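Long-range contacts in tyrosine aminotransferase (Leishmania infantum, PDB 4IX8), which probably transfers the amino group of L-tyrosine to 2-oxoglutarate with the help of pyridoxal 5'-phosphate: residues A351-R356 with V427-V432; V375-N380 with L417-S422. All blocks are in the same frame, centred on the assembly; numbering follows the deposited sequence.

The two contacts illustrate how a strand pair and a helix pair are joined through one side chain, that of Tyr354. Their centres lie about 11 Å apart, and contact 2, the pair of strands, is nested within the loop that contact 1, the pair of helices, closes. Tyr354 OH reaches Thr420 O at 2.6 Å, a probable hydrogen bond, and lies 3.4 Å from Ala419 CB. Beside it, Leu428 CD2 approaches Thr420 O at 3.7 Å. Strand 416-420 leads through a short loop into helix 425-442; in aminotransferases of this family the turn after this strand usually carries the arginine that holds the substrate carboxylate. The predicted cofactor lysine, Lys282, belongs to neither contact.

Contact 1: residues A351-R356 with V427-V432; sequences AKVYAR and VLNEAV
Asn429 OD1 receives NH1 of Arg356 at 2.6 Å, a hydrogen bond that is short but weak because the N-H...O angle is only 128°. The guanidinium and amide planes lie 25° apart, nearly coplanar, and OD1 sits at the guanidinium edge, near its plane. A bend at chi3 brings the guanidinium alongside Val432, whose CG1 lies against one face, 3.6 Å above the plane and toward its rim. A salt bridge from NH2 to Asp433, one residue beyond the segment, gives the arginine a second and stronger hold on the same helix.

Beside this polar pair the helices meet through Val353. With CG1 anti to the backbone N, that methyl is set among three partners: Leu428 CB at 3.7 Å, Asn429 OD1 at 3.4 Å and Val432 CG2 at 3.9 Å. Tyr354 crosses Leu428 at about a right angle and meets it with its phenol end, OH to CD2 at 3.6 Å. Val432 CG2 approaches the ring obliquely.

The two helix segments run nearly parallel, 14° between their directions and 9.3 Å between their axes. They are parts of helices 337-355 and 425-442, in the smaller domain of this fold-type I aminotransferase. Ala431 rests on Leu70 of strand 70-71, while the Tyr354 hydroxyl bonds to Thr420 O of strand 416-420.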
ATOM      1  N   ALA A 351      23.858  -8.378 -19.564  1.00 50.73           N
ATOM      2  CA  ALA A 351      24.826  -7.306 -19.511  1.00 54.23           C
ATOM      3  C   ALA A 351      25.802  -7.429 -20.662  1.00 52.21           C
ATOM      4  O   ALA A 351      26.135  -6.433 -21.282  1.00 55.29           O
ATOM      5  CB  ALA A 351      25.547  -7.320 -18.193  1.00 54.88           C
ATOM      6  N   LYS A 352      26.209  -8.657 -20.983  1.00 54.69           N
ATOM      7  CA  LYS A 352      27.171  -8.876 -22.057  1.00 56.10           C
ATOM      8  C   LYS A 352      26.580  -8.358 -23.354  1.00 63.11           C
ATOM      9  O   LYS A 352      27.298  -7.827 -24.179  1.00 73.23           O
ATOM     10  CB  LYS A 352      27.567 -10.354 -22.194  1.00 52.83           C
ATOM     11  N   VAL A 353      25.272  -8.500 -23.545  1.00 63.45           N
ATOM     12  CA  VAL A 353      24.644  -8.036 -24.788  1.00 60.25           C
ATOM     13  C   VAL A 353      24.728  -6.498 -24.909  1.00 61.02           C
ATOM     14  O   VAL A 353      24.988  -5.991 -26.008  1.00 53.25           O
ATOM     15  CB  VAL A 353      23.170  -8.500 -24.887  1.00 58.13           C
ATOM     16  CG1 VAL A 353      22.497  -7.968 -26.149  1.00 57.55           C
ATOM     17  CG2 VAL A 353      23.101 -10.039 -24.847  1.00 52.01           C
ATOM     18  N   TYR A 354      24.573  -5.759 -23.811  1.00 48.78           N
ATOM     19  CA  TYR A 354      24.665  -4.295 -23.905  1.00 53.96           C
ATOM     20  C   TYR A 354      26.100  -3.852 -24.197  1.00 49.74           C
ATOM     21  O   TYR A 354      26.326  -2.834 -24.856  1.00 50.06           O
ATOM     22  CB  TYR A 354      24.162  -3.637 -22.633  1.00 45.92           C
ATOM     23  CG  TYR A 354      22.638  -3.619 -22.588  1.00 53.09           C
ATOM     24  CD1 TYR A 354      21.899  -2.853 -23.478  1.00 45.49           C
ATOM     25  CD2 TYR A 354      21.946  -4.427 -21.691  1.00 43.86           C
ATOM     26  CE1 TYR A 354      20.497  -2.862 -23.440  1.00 44.81           C
ATOM     27  CE2 TYR A 354      20.549  -4.450 -21.653  1.00 47.30           C
ATOM     28  CZ  TYR A 354      19.834  -3.675 -22.531  1.00 45.44           C
ATOM     29  OH  TYR A 354      18.455  -3.689 -22.470  1.00 43.12           O
ATOM     30  N   ALA A 355      27.049  -4.664 -23.746  1.00 50.40           N
ATOM     31  CA  ALA A 355      28.458  -4.363 -23.933  1.00 56.25           C
ATOM     32  C   ALA A 355      28.737  -4.256 -25.421  1.00 53.33           C
ATOM     33  O   ALA A 355      29.601  -3.490 -25.822  1.00 59.12           O
ATOM     34  CB  ALA A 355      29.338  -5.435 -23.290  1.00 51.47           C
ATOM     35  N   ARG A 356      27.968  -4.964 -26.237  1.00 54.24           N
ATOM     36  CA  ARG A 356      28.175  -4.914 -27.680  1.00 68.70           C
ATOM     37  C   ARG A 356      28.021  -3.500 -28.215  1.00 56.73           C
ATOM     38  O   ARG A 356      28.652  -3.163 -29.209  1.00 58.74           O
ATOM     39  CB  ARG A 356      27.207  -5.843 -28.433  1.00 57.48           C
ATOM     40  CG  ARG A 356      27.465  -7.349 -28.261  1.00 75.11           C
ATOM     41  CD  ARG A 356      26.474  -8.226 -29.145  1.00 73.90           C
ATOM     42  NE  ARG A 356      26.082  -7.474 -30.343  1.00 60.68           N
ATOM     43  CZ  ARG A 356      24.845  -7.348 -30.800  1.00 60.58           C
ATOM     44  NH1 ARG A 356      23.838  -7.991 -30.235  1.00 59.37           N
ATOM     45  NH2 ARG A 356      24.620  -6.589 -31.858  1.00 62.39           N
ATOM     46  N   VAL A 427      15.783 -11.201 -27.004  1.00 53.28           N
ATOM     47  CA  VAL A 427      15.123  -9.896 -27.057  1.00 52.34           C
ATOM     48  C   VAL A 427      16.186  -8.779 -27.048  1.00 58.03           C
ATOM     49  O   VAL A 427      16.158  -7.853 -27.872  1.00 52.50           O
ATOM     50  CB  VAL A 427      14.154  -9.729 -25.866  1.00 53.24           C
ATOM     51  CG1 VAL A 427      13.605  -8.307 -25.771  1.00 53.81           C
ATOM     52  CG2 VAL A 427      13.013 -10.735 -25.985  1.00 52.28           C
ATOM     53  N   LEU A 428      17.145  -8.886 -26.139  1.00 56.71           N
ATOM     54  CA  LEU A 428      18.160  -7.845 -26.004  1.00 57.89           C
ATOM     55  C   LEU A 428      18.990  -7.741 -27.284  1.00 57.12           C
ATOM     56  O   LEU A 428      19.155  -6.655 -27.827  1.00 55.21           O
ATOM     57  CB  LEU A 428      19.049  -8.137 -24.805  1.00 51.08           C
ATOM     58  CG  LEU A 428      18.283  -8.236 -23.496  1.00 50.90           C
ATOM     59  CD1 LEU A 428      19.259  -8.406 -22.344  1.00 57.50           C
ATOM     60  CD2 LEU A 428      17.376  -7.000 -23.239  1.00 48.75           C
ATOM     61  N   ASN A 429      19.488  -8.880 -27.762  1.00 53.85           N
ATOM     62  CA  ASN A 429      20.311  -8.921 -28.975  1.00 60.70           C
ATOM     63  C   ASN A 429      19.632  -8.276 -30.167  1.00 59.37           C
ATOM     64  O   ASN A 429      20.243  -7.492 -30.884  1.00 60.65           O
ATOM     65  CB  ASN A 429      20.697 -10.363 -29.310  1.00 57.74           C
ATOM     66  CG  ASN A 429      22.051 -10.738 -28.736  1.00 60.74           C
ATOM     67  OD1 ASN A 429      23.005  -9.980 -28.852  1.00 58.98           O
ATOM     68  ND2 ASN A 429      22.137 -11.899 -28.097  1.00 61.72           N
ATOM     69  N   GLU A 430      18.365  -8.594 -30.370  1.00 60.49           N
ATOM     70  CA  GLU A 430      17.613  -7.974 -31.439  1.00 60.72           C
ATOM     71  C   GLU A 430      17.460  -6.469 -31.220  1.00 60.23           C
ATOM     72  O   GLU A 430      17.557  -5.688 -32.158  1.00 68.66           O
ATOM     73  CB  GLU A 430      16.232  -8.603 -31.551  1.00 59.14           C
ATOM     74  CG  GLU A 430      15.478  -8.162 -32.795  1.00 84.69           C
ATOM     75  CD  GLU A 430      14.145  -8.883 -32.980  1.00 91.02           C
ATOM     76  OE1 GLU A 430      13.773  -9.730 -32.130  1.00 96.72           O
ATOM     77  OE2 GLU A 430      13.494  -8.643 -34.020  1.00 91.30           O
ATOM     78  N   ALA A 431      17.285  -6.051 -29.977  1.00 56.01           N
ATOM     79  CA  ALA A 431      17.001  -4.648 -29.706  1.00 57.65           C
ATOM     80  C   ALA A 431      18.279  -3.807 -29.858  1.00 57.16           C
ATOM     81  O   ALA A 431      18.250  -2.676 -30.357  1.00 56.00           O
ATOM     82  CB  ALA A 431      16.414  -4.488 -28.330  1.00 51.64           C
ATOM     83  N   VAL A 432      19.392  -4.363 -29.398  1.00 55.89           N
ATOM     84  CA  VAL A 432      20.699  -3.734 -29.556  1.00 56.10           C
ATOM     85  C   VAL A 432      21.057  -3.541 -31.019  1.00 59.63           C
ATOM     86  O   VAL A 432      21.677  -2.532 -31.365  1.00 62.73           O
ATOM     87  CB  VAL A 432      21.791  -4.557 -28.850  1.00 54.30           C
ATOM     88  CG1 VAL A 432      23.186  -4.169 -29.326  1.00 55.95           C
ATOM     89  CG2 VAL A 432      21.666  -4.385 -27.334  1.00 51.71           C
TER

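Contact 2: residues V375-N380 with L417-S422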
ATOM      1  N   VAL A 375      20.811  -0.995 -16.694  1.00 38.64           N
ATOM      2  CA  VAL A 375      22.012  -0.346 -17.129  1.00 36.90           C
ATOM      3  C   VAL A 375      21.662   1.078 -17.535  1.00 41.29           C
ATOM      4  O   VAL A 375      20.527   1.352 -17.929  1.00 37.95           O
ATOM      5  CB  VAL A 375      22.668  -1.151 -18.277  1.00 44.41           C
ATOM      6  CG1 VAL A 375      21.881  -1.030 -19.575  1.00 44.39           C
ATOM      7  CG2 VAL A 375      24.087  -0.725 -18.456  1.00 52.92           C
ATOM      8  N   MET A 376      22.609   1.995 -17.345  1.00 44.54           N
ATOM      9  CA  MET A 376      22.448   3.370 -17.780  1.00 36.83           C
ATOM     10  C   MET A 376      23.394   3.659 -18.945  1.00 39.84           C
ATOM     11  O   MET A 376      24.620   3.595 -18.806  1.00 43.07           O
ATOM     12  CB  MET A 376      22.712   4.329 -16.630  1.00 35.55           C
ATOM     13  CG  MET A 376      21.560   4.472 -15.662  1.00 43.03           C
ATOM     14  SD  MET A 376      20.128   5.332 -16.353  1.00 41.12           S
ATOM     15  CE  MET A 376      20.484   7.016 -15.852  1.00 39.53           C
ATOM     16  N   LEU A 377      22.804   4.036 -20.071  1.00 42.59           N
ATOM     17  CA  LEU A 377      23.529   4.301 -21.305  1.00 44.37           C
ATOM     18  C   LEU A 377      23.753   5.784 -21.378  1.00 48.79           C
ATOM     19  O   LEU A 377      22.792   6.540 -21.323  1.00 44.79           O
ATOM     20  CB  LEU A 377      22.737   3.840 -22.509  1.00 42.87           C
ATOM     21  CG  LEU A 377      22.274   2.396 -22.373  1.00 47.48           C
ATOM     22  CD1 LEU A 377      21.411   2.065 -23.573  1.00 46.77           C
ATOM     23  CD2 LEU A 377      23.500   1.419 -22.269  1.00 44.45           C
ATOM     24  N   LYS A 378      25.008   6.200 -21.489  1.00 42.64           N
ATOM     25  CA  LYS A 378      25.298   7.619 -21.553  1.00 43.46           C
ATOM     26  C   LYS A 378      25.388   8.072 -22.993  1.00 45.08           C
ATOM     27  O   LYS A 378      26.074   7.440 -23.798  1.00 50.32           O
ATOM     28  CB  LYS A 378      26.583   7.937 -20.829  1.00 42.85           C
ATOM     29  CG  LYS A 378      26.888   9.398 -20.829  1.00 43.20           C
ATOM     30  CD  LYS A 378      28.111   9.655 -19.953  1.00 55.16           C
ATOM     31  CE  LYS A 378      28.784  10.999 -20.274  1.00 56.18           C
ATOM     32  NZ  LYS A 378      27.773  12.100 -20.335  1.00 57.34           N
ATOM     33  N   LEU A 379      24.695   9.160 -23.323  1.00 45.26           N
ATOM     34  CA  LEU A 379      24.659   9.649 -24.699  1.00 47.44           C
ATOM     35  C   LEU A 379      25.661  10.737 -24.992  1.00 48.76           C
ATOM     36  O   LEU A 379      25.649  11.767 -24.326  1.00 62.08           O
ATOM     37  CB  LEU A 379      23.270  10.176 -25.030  1.00 53.55           C
ATOM     38  CG  LEU A 379      22.141   9.161 -24.849  1.00 48.92           C
ATOM     39  CD1 LEU A 379      20.832   9.857 -25.143  1.00 51.18           C
ATOM     40  CD2 LEU A 379      22.386   7.967 -25.786  1.00 51.40           C
ATOM     41  N   ASN A 380      26.531  10.528 -25.985  1.00 50.91           N
ATOM     42  CA  ASN A 380      27.329  11.640 -26.503  1.00 52.64           C
ATOM     43  C   ASN A 380      26.514  12.374 -27.561  1.00 55.24           C
ATOM     44  O   ASN A 380      26.471  11.972 -28.724  1.00 59.72           O
ATOM     45  CB  ASN A 380      28.664  11.172 -27.092  1.00 60.60           C
ATOM     46  CG  ASN A 380      29.677  12.324 -27.247  1.00 63.85           C
ATOM     47  OD1 ASN A 380      29.293  13.496 -27.365  1.00 60.51           O
ATOM     48  ND2 ASN A 380      30.967  11.990 -27.213  1.00 56.95           N
ATOM     49  N   LEU A 417      20.066   6.903 -20.741  1.00 47.43           N
ATOM     50  CA  LEU A 417      18.951   6.005 -21.005  1.00 39.08           C
ATOM     51  C   LEU A 417      19.016   4.803 -20.081  1.00 46.25           C
ATOM     52  O   LEU A 417      20.084   4.204 -19.917  1.00 43.35           O
ATOM     53  CB  LEU A 417      18.973   5.516 -22.441  1.00 44.84           C
ATOM     54  CG  LEU A 417      18.916   6.571 -23.537  1.00 44.09           C
ATOM     55  CD1 LEU A 417      19.234   5.891 -24.830  1.00 44.74           C
ATOM     56  CD2 LEU A 417      17.535   7.208 -23.585  1.00 45.41           C
ATOM     57  N   ARG A 418      17.880   4.446 -19.490  1.00 36.89           N
ATOM     58  CA  ARG A 418      17.806   3.248 -18.684  1.00 47.44           C
ATOM     59  C   ARG A 418      17.322   2.109 -19.547  1.00 37.18           C
ATOM     60  O   ARG A 418      16.304   2.230 -20.201  1.00 37.93           O
ATOM     61  CB  ARG A 418      16.856   3.385 -17.462  1.00 34.98           C
ATOM     62  CG  ARG A 418      17.170   2.311 -16.425  1.00 33.54           C
ATOM     63  CD  ARG A 418      16.150   2.161 -15.356  1.00 32.26           C
ATOM     64  NE  ARG A 418      14.897   1.612 -15.853  1.00 32.69           N
ATOM     65  CZ  ARG A 418      13.880   1.278 -15.061  1.00 31.88           C
ATOM     66  NH1 ARG A 418      13.958   1.445 -13.737  1.00 35.94           N
ATOM     67  NH2 ARG A 418      12.792   0.769 -15.587  1.00 34.69           N
ATOM     68  N   ALA A 419      18.056   1.003 -19.517  1.00 40.41           N
ATOM     69  CA  ALA A 419      17.690  -0.198 -20.237  1.00 38.72           C
ATOM     70  C   ALA A 419      17.750  -1.354 -19.269  1.00 42.04           C
ATOM     71  O   ALA A 419      18.568  -1.385 -18.332  1.00 41.80           O
ATOM     72  CB  ALA A 419      18.606  -0.433 -21.405  1.00 41.23           C
ATOM     73  N   THR A 420      16.859  -2.296 -19.498  1.00 40.00           N
ATOM     74  CA  THR A 420      16.693  -3.440 -18.636  1.00 42.90           C
ATOM     75  C   THR A 420      17.558  -4.600 -19.075  1.00 39.15           C
ATOM     76  O   THR A 420      17.659  -4.895 -20.252  1.00 40.84           O
ATOM     77  CB  THR A 420      15.215  -3.843 -18.624  1.00 47.94           C
ATOM     78  OG1 THR A 420      14.511  -2.918 -17.761  1.00 60.79           O
ATOM     79  CG2 THR A 420      15.026  -5.234 -18.120  1.00 40.27           C
ATOM     80  N   VAL A 421      18.151  -5.277 -18.102  1.00 50.56           N
ATOM     81  CA  VAL A 421      19.066  -6.411 -18.353  1.00 49.96           C
ATOM     82  C   VAL A 421      18.406  -7.815 -18.149  1.00 45.14           C
ATOM     83  O   VAL A 421      19.019  -8.856 -18.392  1.00 45.61           O
ATOM     84  CB  VAL A 421      20.330  -6.209 -17.471  1.00 56.95           C
ATOM     85  CG1 VAL A 421      21.193  -7.410 -17.389  1.00 61.09           C
ATOM     86  CG2 VAL A 421      21.143  -5.039 -18.030  1.00 59.17           C
ATOM     87  N   SER A 422      17.184  -7.816 -17.636  1.00 52.12           N
ATOM     88  CA  SER A 422      16.521  -9.001 -17.110  1.00 49.12           C
ATOM     89  C   SER A 422      15.731  -9.718 -18.177  1.00 55.64           C
ATOM     90  O   SER A 422      15.095 -10.725 -17.897  1.00 64.01           O
ATOM     91  CB  SER A 422      15.596  -8.630 -15.975  1.00 49.93           C
ATOM     92  OG  SER A 422      14.492  -7.930 -16.498  1.00 63.66           O
TER
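Val375 faces Ala419 and Leu377 faces Leu417 in an antiparallel strand pair, part of the sheet in the smaller domain of this fold-type I aminotransferase. Both are hydrogen-bonded pairs, with Met376 and Arg418 forming the non-hydrogen-bonded pair between them.

The first two pairs send their side chains to one face of the sheet. Val375 holds CG1 between its backbone N and carbonyl carbon (chi1 72°), which sets this methyl 3.8 Å from Ala419 CB. Leu377 and Leu417 stand side by side, their CB atoms 4.1 Å apart. Farther along, Leu379 crosses Leu417 at about a right angle, with Leu379 CD2 against Leu417 CD1 at 3.9 Å; Phe393 of helix 390-401 packs on both leucines. Tyr354 of helix 337-355 covers the other end of this face, over Val375 and Ala419.

Met376 and Arg418 point to the opposite face and soon diverge. The methionine chain bends at chi2, which lays SD 4.0 Å from Arg418 CB, whereas the arginine leads away, its NH2 bonded to Ser73 O and its NH1 to Asn221 OD1.

Four backbone hydrogen bonds fasten the strands. Leu417 O takes the straightest of them, from Leu377 N at 2.7 Å (173°), and the same oxygen also receives a CA-H...O contact from Met376 CA at 3.3 Å.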